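Local coordinates for protein ferulic acid esterase, AmCE1/Fae1A (Anaeromyces mucronatus, PDB 5CXX) that probably hydrolyses feruloyl esters of plant cell-wall polysaccharides and binds the product ferulic acid in its pocket, at residues 38-43 with 126-131; 150-155 with 160-165; 188-191 with 195-198; 228-233 with 243-248. One frame throughout, in Å; residues are numbered along the deposited sequence. Where two conformers were deposited one is given.

Contact 1. Residues 38-43 with 126-131; sequences TERKMN and INELIE
Strand 38-43 and helix 126-131 keep their backbones well apart: the nearest CA atoms, of Arg40 and Glu128, are 10.1 Å from each other, and these two side chains alone bridge the gap. The pairing belongs to the alpha/beta-hydrolase fold, in which helix 125-140 packs on the central sheet, here near the end where strand 38-45 runs between strands 26-33 and 95-99. Both residues are buried. The two side chains pass alongside one another, pointing opposite ways, with guanidinium and carboxylate planes 59° apart, and the salt bridge from NH1 of Arg40 to OE2 of Glu128 is long at 3.5 Å. The arginine's CD runs alongside the same carboxylate, and a bend beyond it (chi3 72°) turns the guanidinium so that NH1 comes to OE2. Stronger polar partners lie outside the pair. Arg40 NH2 bonds to the carbonyl oxygens of Asp100 and Tyr102, while Glu128 OE1 bonds to Ser33 OG. The hydroxyl of Tyr31 is hydrogen-bonded to both Arg40 NH1 and Glu128 OE2, linking the two ions a second time. Glu128 reaches over by a turn at chi2 (66°), which leaves its OE2 3.4 Å from Arg40 CD.

Contact 2. Residues 150-155 with 160-165; sequences TALCGF and RTSLYI
Leu152 lays its branched end over Ser162 and Ile165 on the helix. Its CG rests 3.6 Å from Ser162 OG, while methyl CD2 reaches further along, 3.7 Å from Ile165 CB and close to Ile165 CG2 as well; the leucine lies roughly perpendicular to the isoleucine. With CG anti to the backbone N (chi1 179°), the leucine extends toward the helix. In the conformer described (Ser162 has two), OG lies 3.1 Å from Cys153 C, against the peptide between Cys153 and Gly154, yet makes no hydrogen bond to it. That hydroxyl instead bonds to the carbonyl oxygen of Gly158, one turn back in its own helix, which satisfies it in this conformer. At Gly154 a CB would point toward the helix and fall only 3.1 Å from Ser162 OG, so the lack of a side chain is consistent with the close approach of the backbones, whose axes come within 6.8 Å. Gly154 fits the start of a nucleophile elbow (GxSxG), as in related esterases. The contact forms the first half of a beta-alpha-beta unit: strand 150-155, between strands 58-62 and 175-179, bears helix 157-168 on one face, while Cys153 on its other face touches helix 255-266.

Contact 3. Residues 188-191 with 195-198; sequences GEDS and KHEG. With FER (3-(4-hydroxy-3-methoxyphenyl)-2-propenoic acid), chain D.
His196 NE2 is shared between two oxygens of the bound ferulic acid, donating to the methoxy oxygen O3 at 3.0 Å and to the phenol oxygen O4 at 2.9 Å. The bonds are bent, with angles of 149° and 135° at the hydrogen, as expected when one N-H is divided between neighbouring acceptors. The phenol in turn donates through O4 to Asp190 OD2, 2.7 Å away, so O4 is gripped by both strands. Asp190 CG sits between its backbone N and carbonyl carbon, which turns the carboxylate to the phenol and the imidazole. Asp190 also brings OD1 to the rim of the imidazole, in its plane and 3.0 Å from His196 CE1, with carboxylate and ring planes 83° apart. That oxygen accepts a hydrogen bond from Ser193 N in the turn, which helps to fix the carboxylate's rotation.

The scaffold is a small antiparallel beta hairpin, strands 188-190 and 194-196, set well away from the central sheet and covering the phenolic end of the pocket. Gly188 and His196 form its hydrogen-bonded pair: Gly188 N bonds to His196 O at 3.0 Å and His196 N to Gly188 O at 2.8 Å. Replacing His196 with a leucine would probably leave O3 and O4 of the ligand without their shared donor and Asp190 to hold the phenol from one side alone. In the non-hydrogen-bonded pair Glu189 and Lys195 turn to the other face, where Glu189 OE1 packs against Lys195 CG and stays 5.5 Å from Lys195 NZ.

Contact 4. Residues 228-233 with 243-248; sequences FPKSYH and HIWFEV
Helix 228-233 and strand 244-248 run nearly antiparallel, at 156° between their directions, with axes 9.5 Å apart at the closest point. Trp245 fills much of the gap. Its five-membered ring and the His233 imidazole form an offset stack, centroids 3.8 Å apart and planes only 14° from parallel, with CD1 of the indole over the centre of the imidazole. His233 CB adds a CH-pi contact over the same pyrrole ring. The far end of the indole reaches back along the helix: CZ3 lies 3.8 Å from Pro229 CB, and CZ2 is just as far from Lys230 CB, while CH2 approaches Lys230 N.

The indole gets there because CG of Trp245 stands anti to the backbone N (chi1 157°), directing the ring at the helix. A glycine in place of Trp245 would probably open a gap beside Pro229 and Lys230 and leave the His233 imidazole without its stacking partner. His243, just ahead of the strand, meets His233 rim to rim, the rings steeply inclined to each other. The three residues make an aromatic cluster on the last beta-alpha-beta unit, strand 213-219, helix 228-238 and the edge strand 244-248.

A 2.7 Å hydrogen bond joins His233 ND1 to His243 NE2, and either nitrogen could be the donor. At its other nitrogen, ND1, His243 is bonded to the carbonyl oxygen of Gln241, which implies a proton there; if His243 is neutral, its NE2 is then likely to accept from His233 ND1.

The four contacts follow one another along the chain, each closing before the next opens. Contacts 1, 2 and 4 reach the same eight-stranded sheet: contact 2 sits about 4 Å from the chain's centre, with contacts 1 and 4 each 14 Å from it, centre to centre, and on opposite sides of the middle. Ile126 and Leu129 of contact 1 pack on Ile165 of contact 2, and Leu163 of contact 2 touches Tyr232 of contact 4, giving a continuous chain of packing. Contact 3 stands off the sheet, 18 Å between centres from contact 4, but its hairpin meets Phe228 through Glu189 and Asp190. The sheet and its helices thus support a pocket to which the hairpin adds residues that bond the phenol and methoxy oxygens.

Contact 1. Residues 38-43 with 126-131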
loop_
_atom_site.group_PDB
_atom_site.type_symbol
_atom_site.label_atom_id
_atom_site.label_comp_id
_atom_site.label_asym_id
_atom_site.label_seq_id
_atom_site.Cartn_x
_atom_site.Cartn_y
_atom_site.Cartn_z
ATOM N N THR A 38 1.125 22.504 3.896
ATOM C CA THR A 38 -0.280 22.737 3.595
ATOM C C THR A 38 -1.161 21.825 4.433
ATOM O O THR A 38 -0.692 20.845 4.995
ATOM C CB THR A 38 -0.599 22.454 2.113
ATOM O OG1 THR A 38 -0.307 21.091 1.843
ATOM C CG2 THR A 38 0.221 23.356 1.192
ATOM N N GLU A 39 -2.431 22.219 4.487
ATOM C CA GLU A 39 -3.466 21.299 4.992
ATOM C C GLU A 39 -3.743 20.192 3.992
ATOM O O GLU A 39 -3.871 20.448 2.784
ATOM C CB GLU A 39 -4.773 22.056 5.286
ATOM C CG GLU A 39 -4.661 23.147 6.335
ATOM C CD GLU A 39 -4.691 22.643 7.783
ATOM O OE1 GLU A 39 -5.016 21.466 8.016
ATOM O OE2 GLU A 39 -4.408 23.447 8.707
ATOM N N ARG A 40 -3.731 18.954 4.474
ATOM C CA ARG A 40 -3.945 17.790 3.623
ATOM C C ARG A 40 -5.111 16.952 4.142
ATOM O O ARG A 40 -5.636 17.211 5.224
ATOM C CB ARG A 40 -2.677 16.938 3.550
ATOM C CG ARG A 40 -1.396 17.736 3.372
ATOM C CD ARG A 40 -0.223 16.827 3.042
ATOM N NE ARG A 40 -0.306 16.299 1.683
ATOM C CZ ARG A 40 -0.553 15.027 1.390
ATOM N NH1 ARG A 40 -0.743 14.144 2.362
ATOM N NH2 ARG A 40 -0.611 14.635 0.124
ATOM N N LYS A 41 -5.514 15.950 3.366
ATOM C CA LYS A 41 -6.619 15.066 3.770
ATOM C C LYS A 41 -6.193 13.612 3.731
ATOM O O LYS A 41 -5.350 13.225 2.909
ATOM C CB LYS A 41 -7.809 15.235 2.835
ATOM C CG LYS A 41 -8.490 16.714 3.019
ATOM C CD LYS A 41 -9.743 16.913 2.182
ATOM C CE LYS A 41 -10.517 18.172 2.607
ATOM N NZ LYS A 41 -9.584 19.226 3.045
ATOM N N MET A 42 -6.790 12.817 4.627
ATOM C CA MET A 42 -6.633 11.348 4.555
ATOM C C MET A 42 -7.955 10.749 5.060
ATOM O O MET A 42 -8.655 11.379 5.859
ATOM C CB MET A 42 -5.462 10.791 5.426
ATOM C CG MET A 42 -5.578 11.208 6.903
ATOM S SD MET A 42 -3.991 10.669 7.624
ATOM C CE MET A 42 -4.154 11.327 9.317
ATOM N N ASN A 43 -8.287 9.521 4.613
ATOM C CA ASN A 43 -9.385 8.805 5.256
ATOM C C ASN A 43 -8.849 7.924 6.346
ATOM O O ASN A 43 -7.861 7.188 6.166
ATOM C CB ASN A 43 -10.127 7.946 4.259
ATOM C CG ASN A 43 -10.967 8.795 3.318
ATOM O OD1 ASN A 43 -11.827 9.552 3.766
ATOM N ND2 ASN A 43 -10.696 8.706 2.013
ATOM N N ILE A 126 7.462 9.488 1.506
ATOM C CA ILE A 126 8.197 8.868 2.626
ATOM C C ILE A 126 8.325 9.849 3.798
ATOM O O ILE A 126 8.146 9.474 4.951
ATOM C CB ILE A 126 9.571 8.347 2.167
ATOM C CG1 ILE A 126 10.251 7.562 3.316
ATOM C CG2 ILE A 126 10.521 9.520 1.743
ATOM C CD1 ILE A 126 11.489 6.770 2.768
ATOM N N ASN A 127 8.498 11.134 3.526
ATOM C CA ASN A 127 8.596 12.123 4.566
ATOM C C ASN A 127 7.210 12.456 5.182
ATOM O O ASN A 127 7.083 12.575 6.408
ATOM C CB ASN A 127 9.266 13.413 4.020
ATOM C CG ASN A 127 10.689 13.121 3.585
ATOM O OD1 ASN A 127 11.426 12.531 4.385
ATOM N ND2 ASN A 127 11.057 13.403 2.327
ATOM N N GLU A 128 6.191 12.547 4.318
ATOM C CA GLU A 128 4.799 12.783 4.797
ATOM C C GLU A 128 4.367 11.671 5.740
ATOM O O GLU A 128 3.855 11.948 6.826
ATOM C CB GLU A 128 3.830 12.846 3.589
ATOM C CG GLU A 128 2.347 13.057 3.997
ATOM C CD GLU A 128 2.140 14.436 4.644
ATOM O OE1 GLU A 128 3.029 15.319 4.530
ATOM O OE2 GLU A 128 1.088 14.628 5.295
ATOM N N LEU A 129 4.663 10.429 5.354
ATOM C CA LEU A 129 4.194 9.302 6.179
ATOM C C LEU A 129 4.921 9.318 7.549
ATOM O O LEU A 129 4.298 9.207 8.607
ATOM C CB LEU A 129 4.413 7.987 5.402
ATOM C CG LEU A 129 4.019 6.748 6.263
ATOM C CD1 LEU A 129 2.510 6.677 6.476
ATOM C CD2 LEU A 129 4.527 5.457 5.535
ATOM N N ILE A 130 6.264 9.407 7.504
ATOM C CA ILE A 130 7.060 9.176 8.733
ATOM C C ILE A 130 7.043 10.385 9.652
ATOM O O ILE A 130 6.949 10.232 10.884
ATOM C CB ILE A 130 8.506 8.766 8.319
ATOM C CG1 ILE A 130 8.411 7.385 7.658
ATOM C CG2 ILE A 130 9.443 8.800 9.515
ATOM C CD1 ILE A 130 9.762 6.963 6.968
ATOM N N GLU A 131 7.080 11.595 9.053
ATOM C CA GLU A 131 7.176 12.818 9.855
ATOM C C GLU A 131 5.815 13.385 10.272
ATOM O O GLU A 131 5.760 14.145 11.239
ATOM C CB GLU A 131 7.917 13.939 9.087
ATOM C CG GLU A 131 9.349 13.512 8.740
ATOM C CD GLU A 131 10.049 14.588 7.932
ATOM O OE1 GLU A 131 9.655 15.769 7.983
ATOM O OE2 GLU A 131 10.985 14.257 7.215
#

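Contact 2. Residues 150-155 with 160-165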
loop_
_atom_site.group_PDB
_atom_site.type_symbol
_atom_site.label_atom_id
_atom_site.label_comp_id
_atom_site.label_asym_id
_atom_site.label_seq_id
_atom_site.Cartn_x
_atom_site.Cartn_y
_atom_site.Cartn_z
ATOM N N THR A 150 2.481 -2.423 11.935
ATOM C CA THR A 150 2.436 -1.371 10.912
ATOM C C THR A 150 2.558 -2.009 9.522
ATOM O O THR A 150 3.582 -2.650 9.208
ATOM C CB THR A 150 3.584 -0.389 11.109
ATOM O OG1 THR A 150 3.528 0.164 12.443
ATOM C CG2 THR A 150 3.434 0.805 10.129
ATOM N N ALA A 151 1.531 -1.850 8.675
ATOM C CA ALA A 151 1.566 -2.342 7.285
ATOM C C ALA A 151 1.434 -1.211 6.306
ATOM O O ALA A 151 0.821 -0.175 6.607
ATOM C CB ALA A 151 0.424 -3.333 7.037
ATOM N N LEU A 152 2.058 -1.399 5.136
ATOM C CA LEU A 152 2.048 -0.362 4.097
ATOM C C LEU A 152 1.827 -1.054 2.775
ATOM O O LEU A 152 2.639 -1.944 2.397
ATOM C CB LEU A 152 3.386 0.422 4.107
ATOM C CG LEU A 152 3.483 1.520 3.018
ATOM C CD1 LEU A 152 2.433 2.624 3.311
ATOM C CD2 LEU A 152 4.901 2.112 3.088
ATOM N N CYS A 153 0.726 -0.730 2.082
ATOM C CA CYS A 153 0.494 -1.354 0.798
ATOM C C CYS A 153 -0.105 -0.322 -0.171
ATOM O O CYS A 153 -0.407 0.787 0.230
ATOM C CB CYS A 153 -0.426 -2.606 0.907
ATOM S SG CYS A 153 -2.097 -2.256 1.610
ATOM N N GLY A 154 -0.163 -0.694 -1.447
ATOM C CA GLY A 154 -0.574 0.315 -2.422
ATOM C C GLY A 154 -0.809 -0.300 -3.788
ATOM O O GLY A 154 -0.468 -1.452 -4.029
ATOM N N PHE A 155 -1.390 0.529 -4.660
ATOM C CA PHE A 155 -1.592 0.160 -6.038
ATOM C C PHE A 155 -0.770 1.047 -6.960
ATOM O O PHE A 155 -0.772 2.260 -6.786
ATOM C CB PHE A 155 -3.072 0.342 -6.370
ATOM C CG PHE A 155 -3.396 0.175 -7.835
ATOM C CD1 PHE A 155 -3.188 -1.034 -8.480
ATOM C CD2 PHE A 155 -4.027 1.244 -8.533
ATOM C CE1 PHE A 155 -3.561 -1.202 -9.826
ATOM C CE2 PHE A 155 -4.395 1.072 -9.905
ATOM C CZ PHE A 155 -4.153 -0.138 -10.528
ATOM N N ARG A 160 4.712 1.144 -5.907
ATOM C CA ARG A 160 6.099 1.564 -5.989
ATOM C C ARG A 160 6.517 2.283 -4.709
ATOM O O ARG A 160 7.590 2.001 -4.131
ATOM C CB ARG A 160 6.282 2.457 -7.246
ATOM C CG ARG A 160 7.354 3.521 -7.014
ATOM C CD ARG A 160 7.712 4.248 -8.355
ATOM N NE ARG A 160 8.318 5.522 -8.013
ATOM C CZ ARG A 160 8.964 6.261 -8.928
ATOM N NH1 ARG A 160 9.101 5.824 -10.192
ATOM N NH2 ARG A 160 9.461 7.451 -8.570
ATOM N N THR A 161 5.631 3.177 -4.232
ATOM C CA THR A 161 5.989 3.969 -3.075
ATOM C C THR A 161 6.019 3.072 -1.834
ATOM O O THR A 161 6.899 3.227 -0.964
ATOM C CB THR A 161 4.952 5.131 -2.905
ATOM O OG1 THR A 161 5.052 5.930 -4.115
ATOM C CG2 THR A 161 5.295 5.998 -1.666
ATOM N N SER A 162 5.087 2.124 -1.745
ATOM C CA SER A 162 5.086 1.182 -0.603
ATOM C C SER A 162 6.356 0.341 -0.560
ATOM O O SER A 162 6.928 0.109 0.516
ATOM C CB SER A 162 3.873 0.240 -0.669
ATOM O OG SER A 162 2.679 0.951 -0.462
ATOM N N LEU A 163 6.816 -0.131 -1.730
ATOM C CA LEU A 163 8.032 -0.947 -1.735
ATOM C C LEU A 163 9.262 -0.105 -1.365
ATOM O O LEU A 163 10.136 -0.561 -0.619
ATOM C CB LEU A 163 8.284 -1.546 -3.135
ATOM C CG LEU A 163 7.399 -2.754 -3.411
ATOM C CD1 LEU A 163 7.422 -3.117 -4.943
ATOM C CD2 LEU A 163 7.878 -3.994 -2.590
ATOM N N TYR A 164 9.308 1.127 -1.891
ATOM C CA TYR A 164 10.444 2.000 -1.597
ATOM C C TYR A 164 10.527 2.251 -0.085
ATOM O O TYR A 164 11.595 2.136 0.538
ATOM C CB TYR A 164 10.265 3.310 -2.390
ATOM C CG TYR A 164 11.268 4.386 -2.062
ATOM C CD1 TYR A 164 12.628 4.187 -2.290
ATOM C CD2 TYR A 164 10.811 5.619 -1.635
ATOM C CE1 TYR A 164 13.534 5.208 -2.019
ATOM C CE2 TYR A 164 11.736 6.669 -1.359
ATOM C CZ TYR A 164 13.078 6.412 -1.528
ATOM O OH TYR A 164 13.981 7.439 -1.285
ATOM N N ILE A 165 9.394 2.668 0.491
ATOM C CA ILE A 165 9.416 3.003 1.905
ATOM C C ILE A 165 9.636 1.749 2.735
ATOM O O ILE A 165 10.391 1.734 3.743
ATOM C CB ILE A 165 8.109 3.731 2.303
ATOM C CG1 ILE A 165 8.002 5.095 1.599
ATOM C CG2 ILE A 165 8.096 3.894 3.851
ATOM C CD1 ILE A 165 6.553 5.683 1.733
#

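Contact 3. Residues 188-191 with 195-198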
loop_
_atom_site.group_PDB
_atom_site.type_symbol
_atom_site.label_atom_id
_atom_site.label_comp_id
_atom_site.label_asym_id
_atom_site.label_seq_id
_atom_site.Cartn_x
_atom_site.Cartn_y
_atom_site.Cartn_z
ATOM N N GLY A 188 15.088 2.106 -15.166
ATOM C CA GLY A 188 14.273 1.408 -16.165
ATOM C C GLY A 188 13.832 2.369 -17.254
ATOM O O GLY A 188 14.207 3.527 -17.237
ATOM N N GLU A 189 13.119 1.849 -18.252
ATOM C CA GLU A 189 12.693 2.671 -19.397
ATOM C C GLU A 189 11.304 2.192 -19.806
ATOM O O GLU A 189 11.058 0.997 -19.825
ATOM C CB GLU A 189 13.684 2.548 -20.598
ATOM C CG GLU A 189 13.142 3.211 -21.828
ATOM C CD GLU A 189 13.778 4.554 -22.113
ATOM O OE1 GLU A 189 14.718 4.927 -21.370
ATOM O OE2 GLU A 189 13.365 5.211 -23.107
ATOM N N ASP A 190 10.372 3.106 -20.102
ATOM C CA ASP A 190 9.062 2.653 -20.604
ATOM C C ASP A 190 8.465 3.645 -21.577
ATOM O O ASP A 190 9.049 4.691 -21.886
ATOM C CB ASP A 190 8.077 2.356 -19.464
ATOM C CG ASP A 190 7.424 3.619 -18.867
ATOM O OD1 ASP A 190 7.897 4.744 -19.077
ATOM O OD2 ASP A 190 6.447 3.409 -18.138
ATOM N N SER A 191 7.279 3.301 -22.077
ATOM C CA SER A 191 6.662 4.093 -23.126
ATOM C C SER A 191 5.931 5.339 -22.584
ATOM O O SER A 191 5.645 6.242 -23.329
ATOM C CB SER A 191 5.660 3.226 -23.902
ATOM O OG SER A 191 4.643 2.791 -22.978
ATOM N N LYS A 195 13.063 7.365 -19.893
ATOM C CA LYS A 195 14.046 6.927 -18.892
ATOM C C LYS A 195 13.543 7.168 -17.503
ATOM O O LYS A 195 13.008 8.260 -17.241
ATOM C CB LYS A 195 15.372 7.710 -19.060
ATOM C CG LYS A 195 16.255 7.170 -20.187
ATOM C CD LYS A 195 17.747 7.508 -19.933
ATOM C CE LYS A 195 18.601 7.527 -21.207
ATOM N NZ LYS A 195 19.897 6.795 -20.991
ATOM N N HIS A 196 13.705 6.172 -16.625
ATOM C CA HIS A 196 13.505 6.338 -15.200
ATOM C C HIS A 196 14.870 6.163 -14.545
ATOM O O HIS A 196 15.431 5.077 -14.660
ATOM C CB HIS A 196 12.554 5.295 -14.658
ATOM C CG HIS A 196 11.165 5.417 -15.192
ATOM N ND1 HIS A 196 10.844 5.253 -16.523
ATOM C CD2 HIS A 196 10.002 5.709 -14.558
ATOM C CE1 HIS A 196 9.536 5.422 -16.688
ATOM N NE2 HIS A 196 9.003 5.692 -15.512
ATOM N N GLU A 197 15.434 7.194 -13.924
ATOM C CA GLU A 197 16.782 7.042 -13.373
ATOM C C GLU A 197 16.881 6.037 -12.228
ATOM O O GLU A 197 17.981 5.447 -12.021
ATOM C CB GLU A 197 17.307 8.394 -12.908
ATOM C CG GLU A 197 17.444 9.332 -14.098
ATOM C CD GLU A 197 18.609 8.965 -15.036
ATOM O OE1 GLU A 197 19.431 8.065 -14.715
ATOM O OE2 GLU A 197 18.627 9.515 -16.162
ATOM N N GLY A 198 15.760 5.826 -11.533
ATOM C CA GLY A 198 15.713 4.919 -10.398
ATOM C C GLY A 198 15.892 5.707 -9.091
ATOM O O GLY A 198 16.795 6.564 -8.984
HETATM C C4 FER D . 5.124 5.171 -15.538
HETATM C C5 FER D . 3.926 4.507 -15.931
HETATM C C6 FER D . 2.908 4.368 -15.035
HETATM C C3 FER D . 5.255 5.590 -14.201
HETATM C C2 FER D . 4.234 5.483 -13.295
HETATM C C1 FER D . 3.069 4.856 -13.695
HETATM C C10 FER D . 6.635 6.385 -12.543
HETATM C C7 FER D . 1.954 4.762 -12.711
HETATM C C8 FER D . 0.675 4.495 -13.028
HETATM C C9 FER D . -0.354 4.430 -11.901
HETATM O O1 FER D . -0.055 4.644 -10.684
HETATM O O2 FER D . -1.550 4.188 -12.209
HETATM O O4 FER D . 6.205 5.365 -16.344
HETATM O O3 FER D . 6.459 6.174 -13.940
#

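Contact 4. Residues 228-233 with 243-248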
loop_
_atom_site.group_PDB
_atom_site.type_symbol
_atom_site.label_atom_id
_atom_site.label_comp_id
_atom_site.label_asym_id
_atom_site.label_seq_id
_atom_site.Cartn_x
_atom_site.Cartn_y
_atom_site.Cartn_z
ATOM N N PHE A 228 7.098 -4.444 -15.102
ATOM C CA PHE A 228 7.888 -3.886 -13.990
ATOM C C PHE A 228 7.694 -4.614 -12.676
ATOM O O PHE A 228 8.696 -4.868 -11.998
ATOM C CB PHE A 228 7.645 -2.361 -13.864
ATOM C CG PHE A 228 8.409 -1.617 -14.962
ATOM C CD1 PHE A 228 9.782 -1.401 -14.807
ATOM C CD2 PHE A 228 7.805 -1.293 -16.184
ATOM C CE1 PHE A 228 10.540 -0.797 -15.821
ATOM C CE2 PHE A 228 8.574 -0.693 -17.241
ATOM C CZ PHE A 228 9.934 -0.416 -17.042
ATOM N N PRO A 229 6.481 -5.020 -12.318
ATOM C CA PRO A 229 6.379 -5.790 -11.060
ATOM C C PRO A 229 7.205 -7.067 -11.116
ATOM O O PRO A 229 7.894 -7.397 -10.149
ATOM C CB PRO A 229 4.860 -6.096 -10.951
ATOM C CG PRO A 229 4.220 -4.794 -11.593
ATOM C CD PRO A 229 5.165 -4.508 -12.803
ATOM N N LYS A 230 7.147 -7.774 -12.240
ATOM C CA LYS A 230 7.997 -8.957 -12.382
ATOM C C LYS A 230 9.500 -8.602 -12.241
ATOM O O LYS A 230 10.272 -9.380 -11.638
ATOM C CB LYS A 230 7.763 -9.617 -13.748
ATOM C CG LYS A 230 8.505 -10.952 -13.912
ATOM C CD LYS A 230 8.027 -11.577 -15.245
ATOM C CE LYS A 230 8.750 -12.907 -15.492
ATOM N NZ LYS A 230 8.356 -13.502 -16.820
ATOM N N SER A 231 9.895 -7.458 -12.775
ATOM C CA SER A 231 11.306 -7.039 -12.640
ATOM C C SER A 231 11.679 -6.854 -11.162
ATOM O O SER A 231 12.789 -7.261 -10.764
ATOM C CB SER A 231 11.617 -5.745 -13.468
ATOM O OG SER A 231 11.248 -4.541 -12.790
ATOM N N TYR A 232 10.763 -6.314 -10.368
ATOM C CA TYR A 232 11.037 -6.147 -8.927
ATOM C C TYR A 232 11.139 -7.511 -8.245
ATOM O O TYR A 232 11.988 -7.707 -7.358
ATOM C CB TYR A 232 9.954 -5.293 -8.296
ATOM C CG TYR A 232 9.932 -3.887 -8.854
ATOM C CD1 TYR A 232 11.082 -3.230 -9.279
ATOM C CD2 TYR A 232 8.722 -3.230 -8.962
ATOM C CE1 TYR A 232 11.041 -1.918 -9.775
ATOM C CE2 TYR A 232 8.669 -1.931 -9.451
ATOM C CZ TYR A 232 9.816 -1.282 -9.861
ATOM O OH TYR A 232 9.732 0.047 -10.322
ATOM N N HIS A 233 10.231 -8.421 -8.598
ATOM C CA HIS A 233 10.351 -9.802 -8.072
ATOM C C HIS A 233 11.738 -10.356 -8.358
ATOM O O HIS A 233 12.381 -10.991 -7.500
ATOM C CB HIS A 233 9.238 -10.679 -8.679
ATOM C CG HIS A 233 9.523 -12.134 -8.606
ATOM N ND1 HIS A 233 9.637 -12.813 -7.406
ATOM C CD2 HIS A 233 9.780 -13.046 -9.586
ATOM C CE1 HIS A 233 9.921 -14.082 -7.661
ATOM N NE2 HIS A 233 9.999 -14.255 -8.973
ATOM N N HIS A 243 10.106 -12.861 -0.155
ATOM C CA HIS A 243 8.868 -12.190 -0.526
ATOM C C HIS A 243 7.982 -13.145 -1.280
ATOM O O HIS A 243 8.385 -14.289 -1.663
ATOM C CB HIS A 243 9.149 -10.943 -1.397
ATOM C CG HIS A 243 9.685 -11.310 -2.755
ATOM N ND1 HIS A 243 10.962 -11.823 -2.920
ATOM C CD2 HIS A 243 9.075 -11.385 -3.959
ATOM C CE1 HIS A 243 11.131 -12.134 -4.201
ATOM N NE2 HIS A 243 9.996 -11.916 -4.840
ATOM N N ILE A 244 6.741 -12.739 -1.439
ATOM C CA ILE A 244 5.768 -13.488 -2.176
ATOM C C ILE A 244 5.501 -12.788 -3.491
ATOM O O ILE A 244 5.314 -11.551 -3.478
ATOM C CB ILE A 244 4.438 -13.489 -1.384
ATOM C CG1 ILE A 244 4.639 -14.266 -0.061
ATOM C CG2 ILE A 244 3.252 -14.025 -2.219
ATOM C CD1 ILE A 244 3.504 -13.911 1.009
ATOM N N TRP A 245 5.441 -13.549 -4.573
ATOM C CA TRP A 245 5.129 -12.990 -5.878
ATOM C C TRP A 245 4.114 -13.884 -6.583
ATOM O O TRP A 245 4.292 -15.114 -6.563
ATOM C CB TRP A 245 6.426 -12.880 -6.713
ATOM C CG TRP A 245 6.230 -12.834 -8.227
ATOM C CD1 TRP A 245 6.604 -13.806 -9.102
ATOM C CD2 TRP A 245 5.693 -11.740 -9.052
ATOM N NE1 TRP A 245 6.345 -13.432 -10.406
ATOM C CE2 TRP A 245 5.761 -12.190 -10.403
ATOM C CE3 TRP A 245 5.125 -10.486 -8.783
ATOM C CZ2 TRP A 245 5.351 -11.417 -11.471
ATOM C CZ3 TRP A 245 4.675 -9.703 -9.878
ATOM C CH2 TRP A 245 4.810 -10.173 -11.193
ATOM N N PHE A 246 3.076 -13.242 -7.179
ATOM C CA PHE A 246 2.193 -14.036 -8.037
ATOM C C PHE A 246 1.520 -13.149 -9.056
ATOM O O PHE A 246 1.459 -11.920 -8.878
ATOM C CB PHE A 246 1.111 -14.797 -7.229
ATOM C CG PHE A 246 0.078 -13.898 -6.566
ATOM C CD1 PHE A 246 0.346 -13.353 -5.311
ATOM C CD2 PHE A 246 -1.119 -13.574 -7.220
ATOM C CE1 PHE A 246 -0.569 -12.492 -4.675
ATOM C CE2 PHE A 246 -2.085 -12.694 -6.569
ATOM C CZ PHE A 246 -1.768 -12.170 -5.306
ATOM N N GLU A 247 1.008 -13.794 -10.106
ATOM C CA GLU A 247 0.335 -13.041 -11.208
ATOM C C GLU A 247 -1.114 -13.435 -11.289
ATOM O O GLU A 247 -1.477 -14.588 -11.113
ATOM C CB GLU A 247 1.059 -13.283 -12.560
ATOM C CG GLU A 247 2.445 -12.704 -12.528
ATOM C CD GLU A 247 3.168 -13.031 -13.816
ATOM O OE1 GLU A 247 3.629 -14.170 -14.039
ATOM O OE2 GLU A 247 3.351 -12.138 -14.637
ATOM N N VAL A 248 -1.965 -12.455 -11.594
ATOM C CA VAL A 248 -3.400 -12.698 -11.668
ATOM C C VAL A 248 -3.759 -12.944 -13.119
ATOM O O VAL A 248 -3.529 -12.067 -13.963
ATOM C CB VAL A 248 -4.162 -11.468 -11.126
ATOM C CG1 VAL A 248 -5.653 -11.760 -11.203
ATOM C CG2 VAL A 248 -3.673 -11.204 -9.654
#